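Local atomic coordinates of beta-d-glucoside glucohydrolase (Hypocrea jecorina, PDB entry 3ZZ1), a protein that probably hydrolyses terminal, non-reducing beta-D-glucosyl residues, releasing beta-D-glucose in the breakdown of cellulose, as a secreted glycoside hydrolase family 3 beta-glucosidase. Residues K158-N163 and Q216-T221; N314-H319 and N388-V393; S404-Q409 and V517-V522. All coordinates share one frame; numbering follows the deposited sequence. Where two conformers were deposited one is given.

Interaction 1: K158-N163 and Q216-T221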
loop_
_atom_site.group_PDB
_atom_site.type_symbol
_atom_site.label_atom_id
_atom_site.label_comp_id
_atom_site.label_asym_id
_atom_site.label_seq_id
_atom_site.Cartn_x
_atom_site.Cartn_y
_atom_site.Cartn_z
ATOM N N LYS A 158 -8.085 0.714 5.327
ATOM C CA LYS A 158 -8.107 2.166 5.523
ATOM C C LYS A 158 -7.394 2.854 4.346
ATOM O O LYS A 158 -6.670 2.192 3.617
ATOM C CB LYS A 158 -7.448 2.522 6.867
ATOM C CG LYS A 158 -5.939 2.258 6.935
ATOM C CD LYS A 158 -5.361 2.570 8.308
ATOM C CE LYS A 158 -3.846 2.725 8.243
ATOM N NZ LYS A 158 -3.238 2.744 9.607
ATOM N N HIS A 159 -7.602 4.150 4.108
ATOM C CA HIS A 159 -8.569 5.003 4.785
ATOM C C HIS A 159 -9.710 5.290 3.813
ATOM O O HIS A 159 -9.479 5.677 2.665
ATOM C CB HIS A 159 -7.911 6.321 5.205
ATOM C CG HIS A 159 -6.639 6.146 5.979
ATOM N ND1 HIS A 159 -5.418 5.959 5.369
ATOM C CD2 HIS A 159 -6.400 6.132 7.311
ATOM C CE1 HIS A 159 -4.481 5.831 6.292
ATOM N NE2 HIS A 159 -5.051 5.937 7.479
ATOM N N TYR A 160 -10.939 5.107 4.287
ATOM C CA TYR A 160 -12.124 5.224 3.444
ATOM C C TYR A 160 -12.816 6.569 3.692
ATOM O O TYR A 160 -13.434 6.761 4.737
ATOM C CB TYR A 160 -13.057 4.044 3.741
ATOM C CG TYR A 160 -14.275 3.929 2.852
ATOM C CD1 TYR A 160 -14.178 3.408 1.558
ATOM C CD2 TYR A 160 -15.527 4.324 3.311
ATOM C CE1 TYR A 160 -15.304 3.302 0.741
ATOM C CE2 TYR A 160 -16.651 4.218 2.512
ATOM C CZ TYR A 160 -16.535 3.708 1.229
ATOM O OH TYR A 160 -17.656 3.611 0.437
ATOM N N ILE A 161 -12.731 7.513 2.752
ATOM C CA ILE A 161 -12.097 7.355 1.435
ATOM C C ILE A 161 -11.664 8.737 0.925
ATOM O O ILE A 161 -12.125 9.763 1.444
ATOM C CB ILE A 161 -13.080 6.681 0.430
ATOM C CG1 ILE A 161 -12.388 6.328 -0.891
ATOM C CG2 ILE A 161 -14.350 7.529 0.223
ATOM C CD1 ILE A 161 -13.072 5.236 -1.650
ATOM N N LEU A 162 -10.776 8.757 -0.072
ATOM C CA LEU A 162 -10.363 9.986 -0.780
ATOM C C LEU A 162 -9.426 10.905 0.018
ATOM O O LEU A 162 -9.396 12.125 -0.195
ATOM C CB LEU A 162 -11.582 10.771 -1.302
ATOM C CG LEU A 162 -12.658 10.068 -2.147
ATOM C CD1 LEU A 162 -13.830 11.008 -2.357
ATOM C CD2 LEU A 162 -12.113 9.577 -3.480
ATOM N N ASN A 163 -8.656 10.300 0.915
ATOM C CA ASN A 163 -7.649 10.989 1.720
ATOM C C ASN A 163 -6.327 11.044 0.946
ATOM O O ASN A 163 -5.321 10.465 1.364
ATOM C CB ASN A 163 -7.498 10.235 3.053
ATOM C CG ASN A 163 -6.558 10.922 4.046
ATOM O OD1 ASN A 163 -6.212 10.328 5.071
ATOM N ND2 ASN A 163 -6.142 12.158 3.753
ATOM N N GLN A 216 -23.475 9.212 4.793
ATOM C CA GLN A 216 -24.422 8.119 4.591
ATOM C C GLN A 216 -24.228 7.426 3.240
ATOM O O GLN A 216 -24.254 6.193 3.162
ATOM C CB GLN A 216 -25.865 8.610 4.755
ATOM C CG GLN A 216 -26.895 7.493 4.864
ATOM C CD GLN A 216 -28.297 8.013 5.101
ATOM O OE1 GLN A 216 -29.200 7.790 4.292
ATOM N NE2 GLN A 216 -28.488 8.717 6.211
ATOM N N TYR A 217 -24.024 8.208 2.180
ATOM C CA TYR A 217 -23.825 7.618 0.847
ATOM C C TYR A 217 -22.632 6.645 0.791
ATOM O O TYR A 217 -22.801 5.477 0.435
ATOM C CB TYR A 217 -23.736 8.681 -0.261
ATOM C CG TYR A 217 -23.526 8.068 -1.635
ATOM C CD1 TYR A 217 -24.549 7.357 -2.266
ATOM C CD2 TYR A 217 -22.299 8.174 -2.288
ATOM C CE1 TYR A 217 -24.360 6.771 -3.514
ATOM C CE2 TYR A 217 -22.102 7.602 -3.542
ATOM C CZ TYR A 217 -23.137 6.899 -4.149
ATOM O OH TYR A 217 -22.946 6.318 -5.388
ATOM N N THR A 218 -21.442 7.111 1.161
ATOM C CA THR A 218 -20.238 6.272 1.053
ATOM C C THR A 218 -20.212 5.128 2.072
ATOM O O THR A 218 -19.849 3.998 1.730
ATOM C CB THR A 218 -18.926 7.097 1.136
ATOM O OG1 THR A 218 -18.911 7.863 2.342
ATOM C CG2 THR A 218 -18.797 8.034 -0.057
ATOM N N LEU A 219 -20.607 5.418 3.311
ATOM C CA LEU A 219 -20.613 4.411 4.380
ATOM C C LEU A 219 -21.734 3.383 4.236
ATOM O O LEU A 219 -21.486 2.180 4.279
ATOM C CB LEU A 219 -20.692 5.064 5.767
ATOM C CG LEU A 219 -19.540 5.954 6.256
ATOM C CD1 LEU A 219 -19.875 6.507 7.635
ATOM C CD2 LEU A 219 -18.201 5.213 6.289
ATOM N N GLN A 220 -22.965 3.854 4.079
ATOM C CA GLN A 220 -24.109 2.949 4.055
ATOM C C GLN A 220 -24.383 2.412 2.659
ATOM O O GLN A 220 -24.385 1.201 2.454
ATOM C CB GLN A 220 -25.364 3.614 4.641
ATOM C CG GLN A 220 -26.553 2.668 4.814
ATOM C CD GLN A 220 -26.264 1.533 5.787
ATOM O OE1 GLN A 220 -25.879 1.758 6.935
ATOM N NE2 GLN A 220 -26.443 0.305 5.324
ATOM N N THR A 221 -24.610 3.309 1.704
ATOM C CA THR A 221 -25.008 2.894 0.363
ATOM C C THR A 221 -23.868 2.197 -0.376
ATOM O O THR A 221 -24.039 1.073 -0.839
ATOM C CB THR A 221 -25.584 4.071 -0.458
ATOM O OG1 THR A 221 -26.715 4.611 0.230
ATOM C CG2 THR A 221 -26.028 3.609 -1.840
HETATM O O HOH W 1 -16.638 7.506 4.014
#
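Ile-161 and Thr-218 mark the closest approach of the two backbones, CA to CA 8.2 Å, where the end of strand 154-160 turns into a loop facing the first turn of helix 216-226. Tyr-160 spans most of the gap. With CG anti to the backbone N (chi1 -174°), its ring reaches across to the helix and the phenol OH donates to the carbonyl O of Thr-218 at 2.6 Å. The approach is bent, with a C=O...OH angle of 122°, and the donor stands 41° out of the carbonyl plane. The same carbonyl O lies close to the ring plane, beyond its edge, 3.3 Å from Tyr-160 CE2. Also at the edge, Leu-219 CD2 touches Tyr-160 CD2 at 4.1 Å. Helix 216-226 follows the next parallel strand, 199-202, and packs its first turn against the end of strand 154-160, a strand-helix layering consistent with the TIM-barrel clan of this N-terminal domain. Cis peptide bonds precede both His-159 and Ile-161, at the point where the strand gives way to loop. Ile-161 folds CG2 over one face of the Tyr-160 ring, 4.2 Å above its plane, and this methyl lies 4.5 Å from Thr-218 CG2, a loose contact. A water hydrogen-bonds Thr-218 OG1 and donates weakly to Tyr-160 O. Phe-189 of helix 178-194 meets the phenol ring edge-to-face.

Interaction 2: N314-H319 and N388-V393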
loop_
_atom_site.group_PDB
_atom_site.type_symbol
_atom_site.label_atom_id
_atom_site.label_comp_id
_atom_site.label_asym_id
_atom_site.label_seq_id
_atom_site.Cartn_x
_atom_site.Cartn_y
_atom_site.Cartn_z
ATOM N N ASN A 314 9.107 -10.956 22.217
ATOM C CA ASN A 314 9.836 -11.172 20.972
ATOM C C ASN A 314 9.058 -12.149 20.106
ATOM O O ASN A 314 9.080 -13.365 20.334
ATOM C CB ASN A 314 11.254 -11.688 21.236
ATOM C CG ASN A 314 12.121 -11.717 19.976
ATOM O OD1 ASN A 314 11.621 -11.795 18.846
ATOM N ND2 ASN A 314 13.435 -11.665 20.172
ATOM N N VAL A 315 8.370 -11.599 19.112
ATOM C CA VAL A 315 7.477 -12.371 18.250
ATOM C C VAL A 315 8.009 -12.498 16.814
ATOM O O VAL A 315 7.278 -12.896 15.904
ATOM C CB VAL A 315 6.055 -11.754 18.247
ATOM C CG1 VAL A 315 5.470 -11.748 19.665
ATOM C CG2 VAL A 315 6.073 -10.324 17.664
ATOM N N GLN A 316 9.286 -12.170 16.622
ATOM C CA GLN A 316 9.887 -12.094 15.287
ATOM C C GLN A 316 10.005 -13.440 14.579
ATOM O O GLN A 316 9.720 -13.537 13.383
ATOM C CB GLN A 316 11.265 -11.423 15.340
ATOM C CG GLN A 316 11.239 -9.943 15.708
ATOM C CD GLN A 316 12.620 -9.400 16.003
ATOM O OE1 GLN A 316 13.447 -9.240 15.103
ATOM N NE2 GLN A 316 12.877 -9.109 17.272
ATOM N N GLY A 317 10.420 -14.471 15.314
ATOM C CA GLY A 317 10.767 -15.754 14.705
ATOM C C GLY A 317 11.746 -15.553 13.556
ATOM O O GLY A 317 12.736 -14.830 13.697
ATOM N N ASN A 318 11.462 -16.184 12.419
ATOM C CA ASN A 318 12.267 -16.041 11.211
ATOM C C ASN A 318 11.558 -15.184 10.148
ATOM O O ASN A 318 11.842 -15.307 8.949
ATOM C CB ASN A 318 12.603 -17.431 10.655
ATOM C CG ASN A 318 13.905 -17.456 9.875
ATOM O OD1 ASN A 318 14.311 -18.499 9.368
ATOM N ND2 ASN A 318 14.563 -16.309 9.773
ATOM N N HIS A 319 10.630 -14.331 10.589
ATOM C CA HIS A 319 9.860 -13.473 9.678
ATOM C C HIS A 319 10.716 -12.510 8.840
ATOM O O HIS A 319 10.253 -12.009 7.816
ATOM C CB HIS A 319 8.784 -12.673 10.431
ATOM C CG HIS A 319 7.702 -13.517 11.033
ATOM N ND1 HIS A 319 7.036 -13.156 12.183
ATOM C CD2 HIS A 319 7.183 -14.709 10.657
ATOM C CE1 HIS A 319 6.142 -14.081 12.481
ATOM N NE2 HIS A 319 6.214 -15.036 11.572
ATOM N N ASN A 388 9.158 0.627 15.371
ATOM C CA ASN A 388 10.526 0.466 15.853
ATOM C C ASN A 388 11.270 -0.634 15.097
ATOM O O ASN A 388 10.695 -1.684 14.787
ATOM C CB ASN A 388 10.524 0.095 17.338
ATOM C CG ASN A 388 10.020 1.211 18.231
ATOM O OD1 ASN A 388 9.148 0.990 19.073
ATOM N ND2 ASN A 388 10.578 2.407 18.074
ATOM N N TYR A 389 12.549 -0.387 14.815
ATOM C CA TYR A 389 13.427 -1.396 14.239
ATOM C C TYR A 389 14.020 -2.280 15.330
ATOM O O TYR A 389 14.587 -1.775 16.297
ATOM C CB TYR A 389 14.568 -0.742 13.454
ATOM C CG TYR A 389 14.132 -0.044 12.190
ATOM C CD1 TYR A 389 13.539 -0.757 11.142
ATOM C CD2 TYR A 389 14.328 1.325 12.030
ATOM C CE1 TYR A 389 13.133 -0.116 9.977
ATOM C CE2 TYR A 389 13.938 1.970 10.869
ATOM C CZ TYR A 389 13.339 1.248 9.848
ATOM O OH TYR A 389 12.957 1.896 8.699
ATOM N N PRO A 390 13.892 -3.606 15.184
ATOM C CA PRO A 390 14.570 -4.495 16.127
ATOM C C PRO A 390 16.075 -4.523 15.838
ATOM O O PRO A 390 16.881 -4.811 16.721
ATOM C CB PRO A 390 13.931 -5.854 15.844
ATOM C CG PRO A 390 13.475 -5.775 14.422
ATOM C CD PRO A 390 13.069 -4.345 14.207
ATOM N N TYR A 391 16.418 -4.228 14.589
ATOM C CA TYR A 391 17.793 -4.062 14.122
ATOM C C TYR A 391 17.682 -3.344 12.781
ATOM O O TYR A 391 16.570 -3.146 12.271
ATOM C CB TYR A 391 18.493 -5.421 13.957
ATOM C CG TYR A 391 17.871 -6.304 12.896
ATOM C CD1 TYR A 391 16.808 -7.152 13.206
ATOM C CD2 TYR A 391 18.341 -6.284 11.581
ATOM C CE1 TYR A 391 16.225 -7.960 12.234
ATOM C CE2 TYR A 391 17.771 -7.079 10.605
ATOM C CZ TYR A 391 16.712 -7.917 10.937
ATOM O OH TYR A 391 16.138 -8.708 9.970
ATOM N N PHE A 392 18.817 -2.955 12.210
ATOM C CA PHE A 392 18.835 -2.336 10.894
ATOM C C PHE A 392 20.173 -2.597 10.220
ATOM O O PHE A 392 21.224 -2.244 10.757
ATOM C CB PHE A 392 18.574 -0.827 10.988
ATOM C CG PHE A 392 18.184 -0.190 9.673
ATOM C CD1 PHE A 392 19.137 0.033 8.672
ATOM C CD2 PHE A 392 16.868 0.200 9.438
ATOM C CE1 PHE A 392 18.783 0.614 7.462
ATOM C CE2 PHE A 392 16.497 0.791 8.226
ATOM C CZ PHE A 392 17.458 1.003 7.236
ATOM N N VAL A 393 20.118 -3.216 9.042
ATOM C CA VAL A 393 21.313 -3.490 8.245
ATOM C C VAL A 393 21.558 -2.346 7.258
ATOM O O VAL A 393 20.899 -2.261 6.219
ATOM C CB VAL A 393 21.209 -4.838 7.481
ATOM C CG1 VAL A 393 22.538 -5.181 6.813
ATOM C CG2 VAL A 393 20.789 -5.964 8.420
#
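The Tyr-391 ring meets Gln-316 at its edge: OE1 of the glutamine lies near the ring plane, 4.2 Å from Tyr-391 CE1, while Val-393 CG2 sits in plane at the edge as well. The amide of Gln-316 turns one of its faces obliquely to the ring of Pro-390, whose CB and CG both lie to that side of it. Gln-316 OE1 is 3.5 Å from Pro-390 CB, and Gln-316 NE2 is 3.7 Å from the same carbon, so the proline edge lies over one face of the amide, offset toward its O and N. No hydrogen bond crosses the contact; it is van der Waals packing of an amide against a proline at the protein surface. Within 388-393 the Phe-392 ring turns its edge to one face of Tyr-389, CD2 3.5 Å above the centre of that ring.

Gln-316 CG lies anti to the carbonyl carbon (chi1 -67°), and the chain extended beyond it carries the amide to Pro-390. Gln-316 N bonds to Asn-314 OD1 at 3.2 Å, nearly straight (163°) and in the carbonyl plane of the side chain, an Asx turn. A type II' beta turn follows directly, closed by His-319 N to Gln-316 O at 3.0 Å, with Gly-317 supplying the positive phi. Tyr-391 OH hydrogen-bonds Glu-509 OE2, just before helix 510-518.

The loop before helix 320-329 rests on helix 87-103 of the N-terminal family domain, where Glu-99 and Glu-100 hydrogen-bond the two imidazole nitrogens of His-319. The contact sets it against a loop of the family 3 C-terminal domain that leads into helix 395-404 and bonds through the backbone of Val-393 to Gln-508 and Gly-511.

Interaction 3: S404-Q409 and V517-V522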
loop_
_atom_site.group_PDB
_atom_site.type_symbol
_atom_site.label_atom_id
_atom_site.label_comp_id
_atom_site.label_asym_id
_atom_site.label_seq_id
_atom_site.Cartn_x
_atom_site.Cartn_y
_atom_site.Cartn_z
ATOM N N SER A 404 35.027 -6.558 1.208
ATOM C CA SER A 404 36.228 -6.983 1.939
ATOM C C SER A 404 36.499 -8.476 1.773
ATOM O O SER A 404 37.659 -8.907 1.775
ATOM C CB SER A 404 36.115 -6.648 3.432
ATOM O OG SER A 404 35.948 -5.257 3.644
ATOM N N SER A 405 35.428 -9.257 1.622
ATOM C CA SER A 405 35.527 -10.708 1.460
ATOM C C SER A 405 36.134 -11.124 0.116
ATOM O O SER A 405 36.512 -12.280 -0.056
ATOM C CB SER A 405 34.153 -11.366 1.639
ATOM O OG SER A 405 33.380 -11.258 0.457
ATOM N N GLN A 406 36.215 -10.188 -0.830
ATOM C CA GLN A 406 36.812 -10.462 -2.144
ATOM C C GLN A 406 38.077 -9.637 -2.417
ATOM O O GLN A 406 38.615 -9.655 -3.533
ATOM C CB GLN A 406 35.779 -10.279 -3.264
ATOM C CG GLN A 406 35.240 -8.858 -3.405
ATOM C CD GLN A 406 34.231 -8.699 -4.536
ATOM O OE1 GLN A 406 33.673 -9.679 -5.040
ATOM N NE2 GLN A 406 33.985 -7.449 -4.933
ATOM N N GLY A 407 38.550 -8.924 -1.396
ATOM C CA GLY A 407 39.759 -8.112 -1.509
ATOM C C GLY A 407 39.537 -6.685 -1.982
ATOM O O GLY A 407 40.500 -5.952 -2.212
ATOM N N THR A 408 38.274 -6.287 -2.122
ATOM C CA THR A 408 37.931 -4.931 -2.555
ATOM C C THR A 408 38.069 -3.928 -1.405
ATOM O O THR A 408 37.494 -4.112 -0.332
ATOM C CB THR A 408 36.504 -4.860 -3.167
ATOM O OG1 THR A 408 36.392 -5.788 -4.253
ATOM C CG2 THR A 408 36.193 -3.457 -3.687
ATOM N N GLN A 409 38.845 -2.876 -1.650
ATOM C CA GLN A 409 39.031 -1.772 -0.712
ATOM C C GLN A 409 37.824 -0.821 -0.759
ATOM O O GLN A 409 37.381 -0.424 -1.838
ATOM C CB GLN A 409 40.328 -1.039 -1.066
ATOM C CG GLN A 409 40.487 0.355 -0.476
ATOM C CD GLN A 409 41.624 1.125 -1.125
ATOM O OE1 GLN A 409 42.798 0.870 -0.844
ATOM N NE2 GLN A 409 41.280 2.072 -2.000
ATOM N N VAL A 517 21.375 -7.750 -4.830
ATOM C CA VAL A 517 21.184 -7.210 -6.172
ATOM C C VAL A 517 22.485 -6.660 -6.767
ATOM O O VAL A 517 22.838 -7.006 -7.894
ATOM C CB VAL A 517 20.038 -6.160 -6.199
ATOM C CG1 VAL A 517 20.074 -5.328 -7.466
ATOM C CG2 VAL A 517 18.689 -6.852 -6.061
ATOM N N LEU A 518 23.196 -5.825 -6.005
ATOM C CA LEU A 518 24.429 -5.179 -6.481
ATOM C C LEU A 518 25.488 -6.172 -6.958
ATOM O O LEU A 518 26.137 -5.938 -7.973
ATOM C CB LEU A 518 25.031 -4.250 -5.418
ATOM C CG LEU A 518 24.391 -2.891 -5.092
ATOM C CD1 LEU A 518 25.243 -2.170 -4.057
ATOM C CD2 LEU A 518 24.193 -2.005 -6.320
ATOM N N TRP A 519 25.657 -7.268 -6.220
ATOM C CA TRP A 519 26.629 -8.305 -6.581
ATOM C C TRP A 519 26.042 -9.412 -7.462
ATOM O O TRP A 519 26.750 -10.332 -7.872
ATOM C CB TRP A 519 27.326 -8.869 -5.337
ATOM C CG TRP A 519 28.630 -8.163 -5.037
ATOM C CD1 TRP A 519 29.882 -8.527 -5.466
ATOM C CD2 TRP A 519 28.805 -6.964 -4.270
ATOM N NE1 TRP A 519 30.825 -7.632 -5.004
ATOM C CE2 TRP A 519 30.192 -6.665 -4.267
ATOM C CE3 TRP A 519 27.930 -6.113 -3.583
ATOM C CZ2 TRP A 519 30.719 -5.552 -3.603
ATOM C CZ3 TRP A 519 28.458 -5.008 -2.917
ATOM C CH2 TRP A 519 29.841 -4.740 -2.936
ATOM N N GLY A 520 24.748 -9.309 -7.751
ATOM C CA GLY A 520 24.078 -10.228 -8.663
ATOM C C GLY A 520 23.837 -11.635 -8.150
ATOM O O GLY A 520 23.724 -12.564 -8.944
ATOM N N ASP A 521 23.762 -11.794 -6.831
ATOM C CA ASP A 521 23.314 -13.050 -6.226
ATOM C C ASP A 521 21.891 -13.343 -6.706
ATOM O O ASP A 521 21.536 -14.488 -6.966
ATOM C CB ASP A 521 23.349 -12.969 -4.698
ATOM C CG ASP A 521 24.764 -12.964 -4.134
ATOM O OD1 ASP A 521 25.739 -13.000 -4.915
ATOM O OD2 ASP A 521 24.903 -12.926 -2.897
ATOM N N VAL A 522 21.082 -12.293 -6.813
ATOM C CA VAL A 522 19.816 -12.358 -7.536
ATOM C C VAL A 522 19.781 -11.224 -8.563
ATOM O O VAL A 522 20.433 -10.189 -8.383
ATOM C CB VAL A 522 18.579 -12.264 -6.596
ATOM C CG1 VAL A 522 18.673 -13.285 -5.465
ATOM C CG2 VAL A 522 18.423 -10.853 -6.038
#
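Gln-406 places CG between its backbone N and carbonyl carbon (chi1 63°) and is extended beyond CG, carrying its amide to the pyrrole side of Trp-519. Trp-519 chi1, -94°, lies off the staggered values. The amide arrives at the ring's edge rather than over a face, with Gln-406 CD 3.6 Å from Trp-519 NE1 and the two planes inclined at 65°. These two side chains carry nearly all of the contact, spanning backbones whose nearest CA atoms, those of Gln-406 and Trp-519, are 11.3 Å apart.

Both segments are helix ends closed by glycine. Gly-407, at positive phi, is the C-prime residue of a Schellman motif that terminates helix 395-404, pairing Thr-408 N with Ala-403 O, while its own N bonds weakly to Ser-404 O. A second Schellman motif ends helix 510-518 at Gly-520, whose N reaches Val-517 O at 3.0 Å.

The indole packs on Arg-402 and Ala-403 of helix 395-404 and on Ile-349 of strand 348-352, and Asp-521 adds a salt bridge to Arg-402. Gln-406 O accepts from Lys-345, and Thr-408 OG1 bonds Pro-346 O. The contact thus brings the ends of helices 395-404 and 510-518 together beside the edge of the six-stranded sheet, where strand 409-413 runs next to strand 348-352.

In the fold
The three contacts follow one another along the chain, each closing before the next opens. Interaction 1 lies in the N-terminal TIM-barrel-type domain, interaction 3 in the C-terminal family 3 domain with its six-stranded mixed sheet, their centres 49 Å apart on opposite sides of the chain's centre. Interaction 2 is nearer to both, its centre 35 Å from that of interaction 1 and 25 Å from that of interaction 3; nearest atoms are about 14 and 11 Å apart. It reaches from the loop beside helix 87-103 to the segment entering helix 395-404. That helix and helix 510-518 link interactions 2 and 3, so the set runs from the N-terminal domain into the C-terminal family 3 domain.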